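PDB 5YIY: CoA transferase from Mycobacterium tuberculosis, which binds fatty acyl-CoAs of various chain lengths, palmitoyl-CoA most tightly, and probably acts in fatty acid metabolism as a family III CoA transferase. Local coordinates for residues K8-F13 and V32-E37; G72-T77 and A388-R393. The protein carries 1 engineered substitution. One frame throughout, in Å; residues are numbered along the deposited sequence.

Interaction 1 (K8-F13 and V32-E37); sequences KPLDGF and VDLGAE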
ATOM      1  N   LYS A   8     -22.839   0.379 -10.020  1.00 45.16           N
ATOM      2  CA  LYS A   8     -21.522   0.531  -9.466  1.00 40.65           C
ATOM      3  C   LYS A   8     -21.092   1.973  -9.613  1.00 40.88           C
ATOM      4  O   LYS A   8     -21.504   2.657 -10.501  1.00 34.05           O
ATOM      5  CB  LYS A   8     -20.545  -0.381 -10.158  1.00 38.20           C
ATOM      6  CG  LYS A   8     -20.773  -1.848  -9.920  1.00 36.84           C
ATOM      7  CD  LYS A   8     -19.549  -2.633 -10.321  1.00 37.05           C
ATOM      8  CE  LYS A   8     -19.743  -4.113 -10.126  1.00 37.75           C
ATOM      9  NZ  LYS A   8     -18.573  -4.866 -10.606  1.00 37.71           N
ATOM     10  N   PRO A   9     -20.182   2.405  -8.772  1.00 38.40           N
ATOM     11  CA  PRO A   9     -19.787   3.793  -8.700  1.00 37.81           C
ATOM     12  C   PRO A   9     -19.299   4.391  -9.972  1.00 38.12           C
ATOM     13  O   PRO A   9     -19.473   5.558 -10.149  1.00 40.00           O
ATOM     14  CB  PRO A   9     -18.674   3.750  -7.691  1.00 37.01           C
ATOM     15  CG  PRO A   9     -19.086   2.688  -6.773  1.00 35.66           C
ATOM     16  CD  PRO A   9     -19.648   1.639  -7.648  1.00 34.72           C
ATOM     17  N   LEU A  10     -18.638   3.636 -10.813  1.00 37.91           N
ATOM     18  CA  LEU A  10     -18.111   4.172 -12.048  1.00 37.35           C
ATOM     19  C   LEU A  10     -18.842   3.787 -13.312  1.00 40.34           C
ATOM     20  O   LEU A  10     -18.299   3.895 -14.365  1.00 42.74           O
ATOM     21  CB  LEU A  10     -16.642   3.846 -12.175  1.00 29.05           C
ATOM     22  CG  LEU A  10     -15.876   4.151 -10.914  1.00 33.58           C
ATOM     23  CD1 LEU A  10     -14.409   3.900 -11.080  1.00 31.49           C
ATOM     24  CD2 LEU A  10     -16.133   5.548 -10.420  1.00 29.29           C
ATOM     25  N   ASP A  11     -20.063   3.309 -13.209  1.00 43.39           N
ATOM     26  CA  ASP A  11     -20.800   2.937 -14.399  1.00 44.93           C
ATOM     27  C   ASP A  11     -20.966   4.148 -15.296  1.00 43.83           C
ATOM     28  O   ASP A  11     -21.474   5.151 -14.896  1.00 43.37           O
ATOM     29  CB  ASP A  11     -22.183   2.446 -14.010  1.00 47.54           C
ATOM     30  CG  ASP A  11     -22.206   1.021 -13.587  1.00 48.93           C
ATOM     31  OD1 ASP A  11     -21.330   0.243 -13.968  1.00 48.52           O
ATOM     32  OD2 ASP A  11     -23.145   0.671 -12.875  1.00 49.81           O
ATOM     33  N   GLY A  12     -20.616   3.982 -16.554  1.00 44.84           N
ATOM     34  CA  GLY A  12     -20.673   5.025 -17.548  1.00 44.21           C
ATOM     35  C   GLY A  12     -19.423   5.826 -17.796  1.00 44.38           C
ATOM     36  O   GLY A  12     -19.364   6.590 -18.736  1.00 45.34           O
ATOM     37  N   PHE A  13     -18.408   5.623 -16.978  1.00 40.48           N
ATOM     38  CA  PHE A  13     -17.153   6.324 -17.117  1.00 37.12           C
ATOM     39  C   PHE A  13     -16.219   5.549 -18.027  1.00 38.22           C
ATOM     40  O   PHE A  13     -16.271   4.365 -18.077  1.00 41.62           O
ATOM     41  CB  PHE A  13     -16.527   6.524 -15.755  1.00 36.85           C
ATOM     42  CG  PHE A  13     -17.163   7.596 -14.941  1.00 39.34           C
ATOM     43  CD1 PHE A  13     -17.829   8.613 -15.526  1.00 40.25           C
ATOM     44  CD2 PHE A  13     -17.065   7.589 -13.587  1.00 37.86           C
ATOM     45  CE1 PHE A  13     -18.407   9.600 -14.777  1.00 39.73           C
ATOM     46  CE2 PHE A  13     -17.636   8.567 -12.827  1.00 38.16           C
ATOM     47  CZ  PHE A  13     -18.307   9.581 -13.426  1.00 39.22           C
ATOM     48  N   VAL A  32     -11.972  -0.989 -12.965  1.00 32.75           N
ATOM     49  CA  VAL A  32     -12.792  -1.998 -13.628  1.00 33.16           C
ATOM     50  C   VAL A  32     -13.750  -2.640 -12.629  1.00 34.07           C
ATOM     51  O   VAL A  32     -14.940  -2.798 -12.905  1.00 39.29           O
ATOM     52  CB  VAL A  32     -11.925  -3.091 -14.290  1.00 34.97           C
ATOM     53  CG1 VAL A  32     -12.749  -4.341 -14.561  1.00 26.25           C
ATOM     54  CG2 VAL A  32     -11.311  -2.574 -15.576  1.00 35.19           C
ATOM     55  N   ASP A  33     -13.221  -2.997 -11.463  1.00 31.66           N
ATOM     56  CA  ASP A  33     -14.019  -3.614 -10.411  1.00 38.62           C
ATOM     57  C   ASP A  33     -15.094  -2.661  -9.898  1.00 40.80           C
ATOM     58  O   ASP A  33     -16.146  -3.094  -9.423  1.00 39.32           O
ATOM     59  CB  ASP A  33     -13.122  -4.067  -9.255  1.00 41.35           C
ATOM     60  CG  ASP A  33     -12.243  -5.245  -9.626  1.00 46.91           C
ATOM     61  OD1 ASP A  33     -12.474  -5.849 -10.695  1.00 50.57           O
ATOM     62  OD2 ASP A  33     -11.320  -5.567  -8.849  1.00 49.20           O
ATOM     63  N   LEU A  34     -14.828  -1.361  -9.999  1.00 37.20           N
ATOM     64  CA  LEU A  34     -15.792  -0.351  -9.577  1.00 36.18           C
ATOM     65  C   LEU A  34     -16.758   0.023 -10.701  1.00 38.25           C
ATOM     66  O   LEU A  34     -17.568   0.937 -10.550  1.00 41.87           O
ATOM     67  CB  LEU A  34     -15.069   0.897  -9.066  1.00 33.17           C
ATOM     68  CG  LEU A  34     -14.205   0.702  -7.817  1.00 28.71           C
ATOM     69  CD1 LEU A  34     -13.452   1.979  -7.474  1.00 26.58           C
ATOM     70  CD2 LEU A  34     -15.054   0.241  -6.641  1.00 27.16           C
ATOM     71  N   GLY A  35     -16.665  -0.680 -11.826  1.00 36.58           N
ATOM     72  CA  GLY A  35     -17.650  -0.554 -12.885  1.00 38.13           C
ATOM     73  C   GLY A  35     -17.273   0.303 -14.081  1.00 35.48           C
ATOM     74  O   GLY A  35     -18.070   0.462 -15.004  1.00 36.52           O
ATOM     75  N   ALA A  36     -16.063   0.853 -14.077  1.00 33.95           N
ATOM     76  CA  ALA A  36     -15.628   1.719 -15.169  1.00 34.27           C
ATOM     77  C   ALA A  36     -15.229   0.918 -16.404  1.00 37.50           C
ATOM     78  O   ALA A  36     -14.760  -0.215 -16.296  1.00 44.36           O
ATOM     79  CB  ALA A  36     -14.470   2.596 -14.719  1.00 30.64           C
ATOM     80  N   GLU A  37     -15.423   1.514 -17.575  1.00 33.67           N
ATOM     81  CA  GLU A  37     -14.939   0.929 -18.819  1.00 32.36           C
ATOM     82  C   GLU A  37     -13.492   1.348 -19.048  1.00 32.40           C
ATOM     83  O   GLU A  37     -13.206   2.525 -19.267  1.00 35.92           O
ATOM     84  CB  GLU A  37     -15.807   1.356 -20.003  1.00 30.63           C
ATOM     85  CG  GLU A  37     -15.371   0.754 -21.332  1.00 56.52           C
ATOM     86  CD  GLU A  37     -16.115   1.341 -22.514  1.00 58.32           C
ATOM     87  OE1 GLU A  37     -16.467   0.576 -23.437  1.00 58.58           O
ATOM     88  OE2 GLU A  37     -16.338   2.570 -22.529  1.00 59.33           O
TER
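L10 lays its side chain obliquely across L34 where helix 23-33 ends in a Schellman motif, at the turn that leads from this helix into strand 37-42 of the Rossmann-fold domain. The motif is defined by G35 at positive phi (101°), with G35 N bonded to V32 O and A36 N to L31 O. The L10 side chain divides its contacts: CD1 lies 3.7 Å from L34 CB, while CB rests 3.6 Å from the methyl of A36. A chi1 of -47° sets L10 CG beside the backbone N, within 3.8 Å of L34 CB, and the extended second torsion carries CD1 on to the same atom. L187 of helix 173-196 touches both leucines, and the second subunit packs L191 on L10 and A188 on L34, making this small apolar cluster part of the dimer interface.

Two backbone bonds and one from a lysine ammonium hold the segments together. L10 N, inside the type I turn K8-D11 that D11 N closes on K8 O, donates out of the turn to L34 O at 2.9 Å. Within 8-13, K8 N also bonds D11 OD2. At the far end E37 N donates to F13 O, the two peptides entering their neighbouring parallel strands. E37 turns its carboxylate to R14 in a salt bridge. R195 of the second subunit forms a cation-pi contact with F13. K8, extended beyond CG, passes over G35, and its NZ donates to R373 O as well as to D33 O. K8 NZ reaches D33 O at 3.2 Å from 40° above the carbonyl plane.

Interaction 2 (G72-T77 and A388-R393); sequences GKKSVT and AVFLAR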
ATOM      1  N   GLY A  72     -11.309  -7.977 -17.326  1.00 35.99           N
ATOM      2  CA  GLY A  72     -12.454  -7.189 -17.746  1.00 34.30           C
ATOM      3  C   GLY A  72     -12.120  -5.940 -18.539  1.00 35.45           C
ATOM      4  O   GLY A  72     -13.009  -5.156 -18.874  1.00 39.28           O
ATOM      5  N   LYS A  73     -10.840  -5.747 -18.842  1.00 33.27           N
ATOM      6  CA  LYS A  73     -10.411  -4.589 -19.618  1.00 29.84           C
ATOM      7  C   LYS A  73     -10.597  -4.816 -21.113  1.00 34.13           C
ATOM      8  O   LYS A  73     -10.855  -5.935 -21.557  1.00 35.01           O
ATOM      9  CB  LYS A  73      -8.947  -4.254 -19.329  1.00 27.43           C
ATOM     10  CG  LYS A  73      -8.680  -3.749 -17.924  1.00 29.33           C
ATOM     11  CD  LYS A  73      -7.226  -3.339 -17.768  1.00 26.46           C
ATOM     12  CE  LYS A  73      -6.938  -2.836 -16.365  1.00 24.93           C
ATOM     13  NZ  LYS A  73      -5.512  -2.437 -16.214  1.00 23.65           N
ATOM     14  N   LYS A  74     -10.468  -3.742 -21.885  1.00 36.00           N
ATOM     15  CA  LYS A  74     -10.506  -3.828 -23.338  1.00 37.55           C
ATOM     16  C   LYS A  74      -9.156  -3.391 -23.894  1.00 38.69           C
ATOM     17  O   LYS A  74      -8.465  -2.579 -23.282  1.00 44.10           O
ATOM     18  CB  LYS A  74     -11.640  -2.972 -23.903  1.00 40.90           C
ATOM     19  CG  LYS A  74     -12.984  -3.246 -23.246  1.00 43.33           C
ATOM     20  CD  LYS A  74     -14.138  -2.652 -24.034  1.00 44.00           C
ATOM     21  CE  LYS A  74     -15.469  -2.993 -23.384  1.00 46.75           C
ATOM     22  NZ  LYS A  74     -16.629  -2.587 -24.224  1.00 51.98           N
ATOM     23  N   SER A  75      -8.777  -3.930 -25.049  1.00 35.97           N
ATOM     24  CA  SER A  75      -7.435  -3.701 -25.574  1.00 38.30           C
ATOM     25  C   SER A  75      -7.422  -3.039 -26.948  1.00 46.20           C
ATOM     26  O   SER A  75      -8.229  -3.362 -27.819  1.00 49.11           O
ATOM     27  CB  SER A  75      -6.667  -5.022 -25.639  1.00 38.36           C
ATOM     28  OG  SER A  75      -5.354  -4.825 -26.136  1.00 39.24           O
ATOM     29  N   VAL A  76      -6.486  -2.113 -27.127  1.00 46.90           N
ATOM     30  CA  VAL A  76      -6.272  -1.458 -28.410  1.00 47.12           C
ATOM     31  C   VAL A  76      -4.788  -1.467 -28.767  1.00 52.64           C
ATOM     32  O   VAL A  76      -3.959  -0.936 -28.030  1.00 55.38           O
ATOM     33  CB  VAL A  76      -6.795  -0.008 -28.406  1.00 41.17           C
ATOM     34  CG1 VAL A  76      -6.233   0.769 -29.587  1.00 45.26           C
ATOM     35  CG2 VAL A  76      -8.317   0.008 -28.426  1.00 36.66           C
ATOM     36  N   THR A  77      -4.462  -2.087 -29.897  1.00 56.20           N
ATOM     37  CA  THR A  77      -3.084  -2.165 -30.371  1.00 59.30           C
ATOM     38  C   THR A  77      -2.781  -1.009 -31.318  1.00 61.31           C
ATOM     39  O   THR A  77      -3.557  -0.730 -32.233  1.00 70.16           O
ATOM     40  CB  THR A  77      -2.812  -3.514 -31.074  1.00 63.85           C
ATOM     41  OG1 THR A  77      -2.468  -4.501 -30.095  1.00 67.38           O
ATOM     42  CG2 THR A  77      -1.672  -3.390 -32.073  1.00 67.82           C
ATOM     43  N   ALA A 388     -11.130  -3.150 -33.891  1.00 54.89           N
ATOM     44  CA  ALA A 388     -12.202  -2.900 -34.802  1.00 54.97           C
ATOM     45  C   ALA A 388     -13.236  -2.006 -34.187  1.00 56.35           C
ATOM     46  O   ALA A 388     -13.764  -1.143 -34.829  1.00 58.75           O
ATOM     47  CB  ALA A 388     -12.834  -4.208 -35.214  1.00 53.49           C
ATOM     48  N   VAL A 389     -13.573  -2.243 -32.945  1.00 56.05           N
ATOM     49  CA  VAL A 389     -14.551  -1.409 -32.302  1.00 54.48           C
ATOM     50  C   VAL A 389     -14.121   0.018 -32.067  1.00 54.99           C
ATOM     51  O   VAL A 389     -14.895   0.910 -32.185  1.00 56.27           O
ATOM     52  CB  VAL A 389     -14.921  -1.956 -30.926  1.00 51.85           C
ATOM     53  CG1 VAL A 389     -15.881  -1.011 -30.236  1.00 50.74           C
ATOM     54  CG2 VAL A 389     -15.480  -3.351 -31.034  1.00 50.05           C
ATOM     55  N   PHE A 390     -12.888   0.226 -31.658  1.00 56.93           N
ATOM     56  CA  PHE A 390     -12.464   1.572 -31.324  1.00 55.46           C
ATOM     57  C   PHE A 390     -11.637   2.312 -32.321  1.00 55.64           C
ATOM     58  O   PHE A 390     -11.609   3.507 -32.308  1.00 57.97           O
ATOM     59  CB  PHE A 390     -11.738   1.580 -29.993  1.00 50.29           C
ATOM     60  CG  PHE A 390     -12.613   1.292 -28.846  1.00 47.30           C
ATOM     61  CD1 PHE A 390     -13.618   2.140 -28.519  1.00 46.62           C
ATOM     62  CD2 PHE A 390     -12.440   0.172 -28.112  1.00 46.35           C
ATOM     63  CE1 PHE A 390     -14.441   1.882 -27.468  1.00 45.34           C
ATOM     64  CE2 PHE A 390     -13.250  -0.101 -27.061  1.00 46.13           C
ATOM     65  CZ  PHE A 390     -14.256   0.757 -26.736  1.00 44.80           C
ATOM     66  N   LEU A 391     -11.003   1.611 -33.233  1.00 55.77           N
ATOM     67  CA  LEU A 391     -10.185   2.280 -34.223  1.00 56.88           C
ATOM     68  C   LEU A 391     -10.955   2.577 -35.508  1.00 63.79           C
ATOM     69  O   LEU A 391     -10.412   3.039 -36.489  1.00 65.26           O
ATOM     70  CB  LEU A 391      -8.839   1.614 -34.418  1.00 54.11           C
ATOM     71  CG  LEU A 391      -8.074   1.418 -33.114  1.00 49.10           C
ATOM     72  CD1 LEU A 391      -6.729   0.787 -33.330  1.00 46.85           C
ATOM     73  CD2 LEU A 391      -7.957   2.671 -32.286  1.00 45.51           C
ATOM     74  N   ALA A 392     -12.232   2.228 -35.477  1.00 66.36           N
ATOM     75  CA  ALA A 392     -13.190   2.586 -36.467  1.00 69.29           C
ATOM     76  C   ALA A 392     -12.910   2.152 -37.864  1.00 73.77           C
ATOM     77  O   ALA A 392     -12.697   0.983 -38.095  1.00 72.60           O
ATOM     78  CB  ALA A 392     -13.455   4.083 -36.373  1.00 69.52           C
ATOM     79  N   ARG A 393     -12.906   3.141 -38.758  1.00 81.97           N
ATOM     80  CA  ARG A 393     -12.786   3.020 -40.192  1.00 90.80           C
ATOM     81  C   ARG A 393     -13.948   2.181 -40.662  1.00 95.43           C
ATOM     82  O   ARG A 393     -13.782   1.243 -41.408  1.00 99.82           O
ATOM     83  CB  ARG A 393     -11.428   2.465 -40.625  1.00 92.50           C
TER
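V76 points from strand 74-77 toward F390 of the short C-terminal helix 387-390 and L391, next in sequence; the helix packs against an outermost strand of the parallel Rossmann sheet. From CB of V76 the two methyls part company. CG2 lies 4.1 Å from F390 CB and equally near CD2, an oblique approach, with the two side chains crossing at about a right angle. CG1, anti to the backbone N (chi1 164°), meets the end of L391 tip to tip, 3.7 Å from CD2 and nearly as close to CD1. The same L391 CD1 also lies 3.7 Å from T77 O, a van der Waals contact of a methyl with a carbonyl oxygen.

K74, two residues earlier on the same strand, extends its chain past the ring of F390: its CD comes to the ring edge, near the ring plane, 4.1 Å from CE2. One face of that ring is covered from within the helix by V389 CG1, 4.0 Å above its centre. Elsewhere F390 packs on I39 of strand 37-42 and on L92 of helix 83-93, and Q88 of that helix touches L391.

The chemistry between the two segments is thus van der Waals contact of methyls, methylenes, a ring and one carbonyl oxygen, without a directional bond; the hydrogen bonds nearby are made just before 388-393, where N387 OD1 accepts from T77 N and H386 ND1 from S75 N.

In the fold
Interaction 1 is a buried contact in the dimer interface, whereas interaction 2 lies at the surface and no other chain of the assembly touches its segments; their centres are about 18 Å apart. Both serve the same parallel sheet: 8-13 and 32-37 lead into the adjacent strands 14-17 and 37-42, and 74-77 flanks 37-42 on its other side. Chemistry follows place: interaction 1 combines backbone hydrogen bonds and a lysine-to-carbonyl bond with leucine and alanine packing and buries 418 Å², while interaction 2 buries 210 Å² by side-chain packing without a hydrogen bond. They meet at E37, whose OE1 forms a long, weak ion pair with K74 NZ and touches F390, and where V32 packs on K73.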